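Local coordinates for protein aminotransferase, class I and II (Erwinia tasmaniensis, PDB 5Z0Q) that binds pyridoxal-5'-phosphate and belongs to the class I and II aminotransferases, a family of the large PLP-dependent aminotransferase group, at residues F96-G99 and V100-I104; T122-P126 and P127-A131. One frame throughout, in Å; residues are numbered along the deposited sequence.

Contact 1: residues F96-G99 and V100-I104. With PLP (pyridoxal-5'-phosphate), chain M.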
loop_
_atom_site.group_PDB
_atom_site.type_symbol
_atom_site.label_atom_id
_atom_site.label_comp_id
_atom_site.label_asym_id
_atom_site.label_seq_id
_atom_site.Cartn_x
_atom_site.Cartn_y
_atom_site.Cartn_z
ATOM N N PHE A 96 7.182 -1.876 -9.148
ATOM C CA PHE A 96 6.706 -0.738 -8.374
ATOM C C PHE A 96 6.077 -1.198 -7.064
ATOM O O PHE A 96 5.363 -2.204 -7.017
ATOM C CB PHE A 96 5.703 0.076 -9.189
ATOM C CG PHE A 96 6.286 0.677 -10.436
ATOM C CD1 PHE A 96 7.156 1.752 -10.360
ATOM C CD2 PHE A 96 5.965 0.166 -11.682
ATOM C CE1 PHE A 96 7.698 2.306 -11.505
ATOM C CE2 PHE A 96 6.502 0.716 -12.832
ATOM C CZ PHE A 96 7.369 1.787 -12.744
ATOM N N LEU A 97 6.346 -0.450 -5.999
ATOM C CA LEU A 97 5.942 -0.812 -4.650
ATOM C C LEU A 97 5.359 0.403 -3.945
ATOM O O LEU A 97 5.696 1.544 -4.287
ATOM C CB LEU A 97 7.132 -1.350 -3.839
ATOM C CG LEU A 97 7.812 -2.614 -4.365
ATOM C CD1 LEU A 97 9.220 -2.731 -3.802
ATOM C CD2 LEU A 97 6.989 -3.844 -4.015
ATOM N N PRO A 98 4.475 0.191 -2.963
ATOM C CA PRO A 98 3.947 1.307 -2.149
ATOM C C PRO A 98 4.812 1.588 -0.922
ATOM O O PRO A 98 4.403 1.413 0.235
ATOM C CB PRO A 98 2.550 0.806 -1.783
ATOM C CG PRO A 98 2.732 -0.671 -1.652
ATOM C CD PRO A 98 3.762 -1.070 -2.687
ATOM N N GLY A 99 6.037 2.035 -1.168
ATOM C CA GLY A 99 6.985 2.331 -0.112
ATOM C C GLY A 99 8.292 1.585 -0.299
ATOM O O GLY A 99 8.440 0.725 -1.166
ATOM N N VAL A 100 9.253 1.943 0.550
ATOM C CA VAL A 100 10.584 1.347 0.500
ATOM C C VAL A 100 10.704 0.294 1.594
ATOM O O VAL A 100 11.393 -0.718 1.424
ATOM C CB VAL A 100 11.678 2.421 0.635
ATOM C CG1 VAL A 100 13.064 1.797 0.513
ATOM C CG2 VAL A 100 11.484 3.507 -0.412
ATOM N N VAL A 101 10.028 0.528 2.723
ATOM C CA VAL A 101 10.088 -0.416 3.837
ATOM C C VAL A 101 9.523 -1.768 3.423
ATOM O O VAL A 101 10.049 -2.821 3.807
ATOM C CB VAL A 101 9.351 0.156 5.063
ATOM C CG1 VAL A 101 9.371 -0.844 6.214
ATOM C CG2 VAL A 101 9.978 1.472 5.488
ATOM N N THR A 102 8.450 -1.762 2.628
ATOM C CA THR A 102 7.894 -3.019 2.141
ATOM C C THR A 102 8.865 -3.740 1.213
ATOM O O THR A 102 8.908 -4.974 1.204
ATOM C CB THR A 102 6.556 -2.775 1.436
ATOM O OG1 THR A 102 6.050 -4.015 0.926
ATOM C CG2 THR A 102 6.714 -1.782 0.289
ATOM N N GLY A 103 9.659 -2.994 0.440
ATOM C CA GLY A 103 10.663 -3.624 -0.399
ATOM C C GLY A 103 11.767 -4.288 0.399
ATOM O O GLY A 103 12.327 -5.300 -0.033
ATOM N N ILE A 104 12.096 -3.733 1.565
ATOM C CA ILE A 104 13.093 -4.355 2.431
ATOM C C ILE A 104 12.558 -5.660 3.007
ATOM O O ILE A 104 13.272 -6.667 3.073
ATOM C CB ILE A 104 13.515 -3.374 3.538
ATOM C CG1 ILE A 104 14.182 -2.138 2.931
ATOM C CG2 ILE A 104 14.441 -4.054 4.535
ATOM C CD1 ILE A 104 14.495 -1.054 3.938
HETATM N N1 PLP M . 14.741 3.932 3.470
HETATM C C2 PLP M . 15.500 4.778 4.255
HETATM C C2A PLP M . 16.948 4.474 4.502
HETATM C C3 PLP M . 14.925 5.914 4.812
HETATM O O3 PLP M . 15.678 6.753 5.589
HETATM C C4 PLP M . 13.583 6.197 4.580
HETATM C C4A PLP M . 13.003 7.505 5.030
HETATM C C5 PLP M . 12.823 5.339 3.793
HETATM C C6 PLP M . 13.408 4.207 3.238
HETATM C C5A PLP M . 11.365 5.657 3.546
HETATM O O4P PLP M . 10.644 4.494 3.206
HETATM P P PLP M . 9.035 4.541 3.177
HETATM O O1P PLP M . 8.528 5.154 4.462
HETATM O O2P PLP M . 8.481 3.142 3.034
HETATM O O3P PLP M . 8.601 5.384 2.003
#
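Thr102 CG2 lies over one face of the flat peptide group joining Gly99 to Val100, on the carbonyl side, 3.4 Å from Gly99 O. The N-H edge of that group is turned to PLP: Val100 N donates to O2P of the phosphate over 2.9 Å. Val100 meets the edge of the pyridine ring at C6, near the ring plane, with CG1 3.7 Å away. Val101 N reaches the same O2P at 3.1 Å and almost straight, at 175°, so two successive amides grip one oxygen where helix 101-111 begins. The helix dipole probably adds to the attraction. Thr102 turns OG1 anti to the backbone N (chi1 178°), which leaves CG2 facing Gly99 and lets OG1 bond Met270 O of the second subunit. Before the phosphate site, Pro98 centres an inverse gamma turn with a weak bond from Gly99 N to Leu97 O, and Gly99 takes up a positive phi of 125°. Leu97 sends CD1 against the helix backbone, 3.8 Å from Gly103 CA. The turn thus carries the chain from strand 94-97, the edge strand of the large sheet within this chain, paired with strand 250-253, into helix 101-111, with Ser250 OG bonded to Gly99 O.

Contact 2: residues T122-P126 and P127-A131. With PLP (pyridoxal-5'-phosphate), chain M.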
loop_
_atom_site.group_PDB
_atom_site.type_symbol
_atom_site.label_atom_id
_atom_site.label_comp_id
_atom_site.label_asym_id
_atom_site.label_seq_id
_atom_site.Cartn_x
_atom_site.Cartn_y
_atom_site.Cartn_z
ATOM N N THR A 122 25.723 -1.191 11.451
ATOM C CA THR A 122 25.084 -0.627 12.628
ATOM C C THR A 122 25.888 0.612 13.011
ATOM O O THR A 122 27.131 0.553 13.053
ATOM C CB THR A 122 25.000 -1.614 13.800
ATOM O OG1 THR A 122 24.558 -0.927 14.978
ATOM C CG2 THR A 122 26.347 -2.269 14.065
ATOM N N PRO A 123 25.229 1.755 13.264
ATOM C CA PRO A 123 23.774 1.941 13.213
ATOM C C PRO A 123 23.233 1.946 11.788
ATOM O O PRO A 123 24.020 2.013 10.846
ATOM C CB PRO A 123 23.580 3.308 13.869
ATOM C CG PRO A 123 24.834 4.040 13.537
ATOM C CD PRO A 123 25.930 3.010 13.583
ATOM N N ILE A 124 21.911 1.873 11.637
ATOM C CA ILE A 124 21.298 1.793 10.316
ATOM C C ILE A 124 19.805 2.079 10.433
ATOM O O ILE A 124 19.261 2.145 11.542
ATOM C CB ILE A 124 21.556 0.414 9.675
ATOM C CG1 ILE A 124 21.468 0.493 8.148
ATOM C CG2 ILE A 124 20.593 -0.626 10.232
ATOM C CD1 ILE A 124 21.856 -0.790 7.449
ATOM N N TYR A 125 19.149 2.271 9.292
ATOM C CA TYR A 125 17.703 2.430 9.253
ATOM C C TYR A 125 17.037 1.270 9.996
ATOM O O TYR A 125 17.311 0.103 9.682
ATOM C CB TYR A 125 17.241 2.489 7.794
ATOM C CG TYR A 125 15.789 2.849 7.572
ATOM C CD1 TYR A 125 15.210 3.929 8.222
ATOM C CD2 TYR A 125 15.008 2.128 6.678
ATOM C CE1 TYR A 125 13.886 4.263 8.010
ATOM C CE2 TYR A 125 13.684 2.456 6.456
ATOM C CZ TYR A 125 13.128 3.525 7.126
ATOM O OH TYR A 125 11.809 3.856 6.909
ATOM N N PRO A 126 16.184 1.546 10.982
ATOM C CA PRO A 126 15.702 0.492 11.900
ATOM C C PRO A 126 15.089 -0.705 11.185
ATOM O O PRO A 126 15.329 -1.846 11.608
ATOM C CB PRO A 126 14.666 1.227 12.762
ATOM C CG PRO A 126 15.152 2.634 12.782
ATOM C CD PRO A 126 15.778 2.890 11.432
ATOM N N PRO A 127 14.290 -0.521 10.122
ATOM C CA PRO A 127 13.723 -1.701 9.441
ATOM C C PRO A 127 14.759 -2.668 8.880
ATOM O O PRO A 127 14.381 -3.782 8.494
ATOM C CB PRO A 127 12.879 -1.087 8.318
ATOM C CG PRO A 127 12.481 0.221 8.845
ATOM C CD PRO A 127 13.681 0.717 9.593
ATOM N N PHE A 128 16.040 -2.295 8.830
ATOM C CA PHE A 128 17.042 -3.189 8.256
ATOM C C PHE A 128 17.274 -4.411 9.135
ATOM O O PHE A 128 17.461 -5.520 8.624
ATOM C CB PHE A 128 18.347 -2.436 8.019
ATOM C CG PHE A 128 18.418 -1.771 6.679
ATOM C CD1 PHE A 128 17.686 -0.628 6.420
ATOM C CD2 PHE A 128 19.209 -2.296 5.675
ATOM C CE1 PHE A 128 17.746 -0.017 5.187
ATOM C CE2 PHE A 128 19.275 -1.689 4.440
ATOM C CZ PHE A 128 18.543 -0.549 4.196
ATOM N N PHE A 129 17.279 -4.234 10.456
ATOM C CA PHE A 129 17.342 -5.369 11.365
ATOM C C PHE A 129 15.988 -5.721 11.963
ATOM O O PHE A 129 15.874 -6.751 12.638
ATOM C CB PHE A 129 18.361 -5.112 12.486
ATOM C CG PHE A 129 18.121 -3.844 13.254
ATOM C CD1 PHE A 129 18.693 -2.652 12.842
ATOM C CD2 PHE A 129 17.343 -3.848 14.399
ATOM C CE1 PHE A 129 18.482 -1.485 13.549
ATOM C CE2 PHE A 129 17.127 -2.683 15.111
ATOM C CZ PHE A 129 17.699 -1.500 14.686
ATOM N N LEU A 130 14.962 -4.899 11.728
ATOM C CA LEU A 130 13.610 -5.252 12.145
ATOM C C LEU A 130 12.967 -6.253 11.195
ATOM O O LEU A 130 12.159 -7.080 11.629
ATOM C CB LEU A 130 12.743 -3.997 12.247
ATOM C CG LEU A 130 12.391 -3.516 13.657
ATOM C CD1 LEU A 130 13.649 -3.230 14.465
ATOM C CD2 LEU A 130 11.497 -2.287 13.597
ATOM N N ALA A 131 13.308 -6.193 9.902
ATOM C CA ALA A 131 12.735 -7.144 8.952
ATOM C C ALA A 131 13.196 -8.574 9.219
ATOM O O ALA A 131 12.342 -9.478 9.234
ATOM C CB ALA A 131 13.039 -6.699 7.518
HETATM N N1 PLP M . 14.741 3.932 3.470
HETATM C C2 PLP M . 15.500 4.778 4.255
HETATM C C2A PLP M . 16.948 4.474 4.502
HETATM C C3 PLP M . 14.925 5.914 4.812
HETATM O O3 PLP M . 15.678 6.753 5.589
HETATM C C4 PLP M . 13.583 6.197 4.580
HETATM C C4A PLP M . 13.003 7.505 5.030
HETATM C C5 PLP M . 12.823 5.339 3.793
HETATM C C6 PLP M . 13.408 4.207 3.238
HETATM C C5A PLP M . 11.365 5.657 3.546
HETATM O O4P PLP M . 10.644 4.494 3.206
HETATM P P PLP M . 9.035 4.541 3.177
HETATM O O1P PLP M . 8.528 5.154 4.462
HETATM O O2P PLP M . 8.481 3.142 3.034
HETATM O O3P PLP M . 8.601 5.384 2.003
#
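Tyr125 lies flat between PLP and Pro127. PLP C2 is 3.6 Å above one face of the phenol ring, near its centre, and on the opposite face Pro127 makes a CH-pi contact, CD being 3.4 Å from the ring centroid and only 9° off the normal. Carrying CG anti to the backbone N (chi1 -172°) sends the ring out from the turn to cover the pyridine. Phe128 comes in at the edge of the same ring with CE1, and its CD1 packs 3.4 Å from Tyr125 CB. Phe128 has its own cover: Ile124 crosses it at about a right angle and lays CD1 over one face, off-centre toward the rim (CH-pi, 4.0 Å to the centroid). The other branch of Ile124, CG2, meets the edge of Phe129 at CD1, 3.8 Å away, while Pro126 O sits over a face of that ring. These side chains mark the turn from strand 117-122 into helix 127-134, part of a beta-alpha-beta crossover to the parallel neighbour strand 139-146 in the large domain. Backbone bonds start the helix. Phe128 N donates to Tyr125 O at 2.8 Å and 163°, tilted from the carbonyl plane, and Leu130 N to Pro126 O at 3.1 Å, in the carbonyl plane; Phe129 N makes a weak bond to that same oxygen. Farther out, Phe357 packs on Pro126, and Leu170 and Cys172 of strand 166-172 touch Phe128.

Contact 1 and contact 2, with centres about 15 Å apart, hold different ends of one PLP: 96-104 takes the phosphate, 122-131 supplies the aromatic cover of the pyridine. They also pack directly on each other. Val101 CG2 approaches Tyr125 OH to 3.3 Å, and Val101 CG1 lies 4.1 Å from Pro127 CB, so one of the two residues that donate to the phosphate also borders the ring that covers the pyridine. Deeper in, Ile104 CD1 meets Phe128 CE1 at 3.6 Å, joining the first turns of helices 101-111 and 127-134. Tyr66 OH of the second subunit adds a hydrogen bond to PLP, and Asp204 and Lys240 also line the pocket.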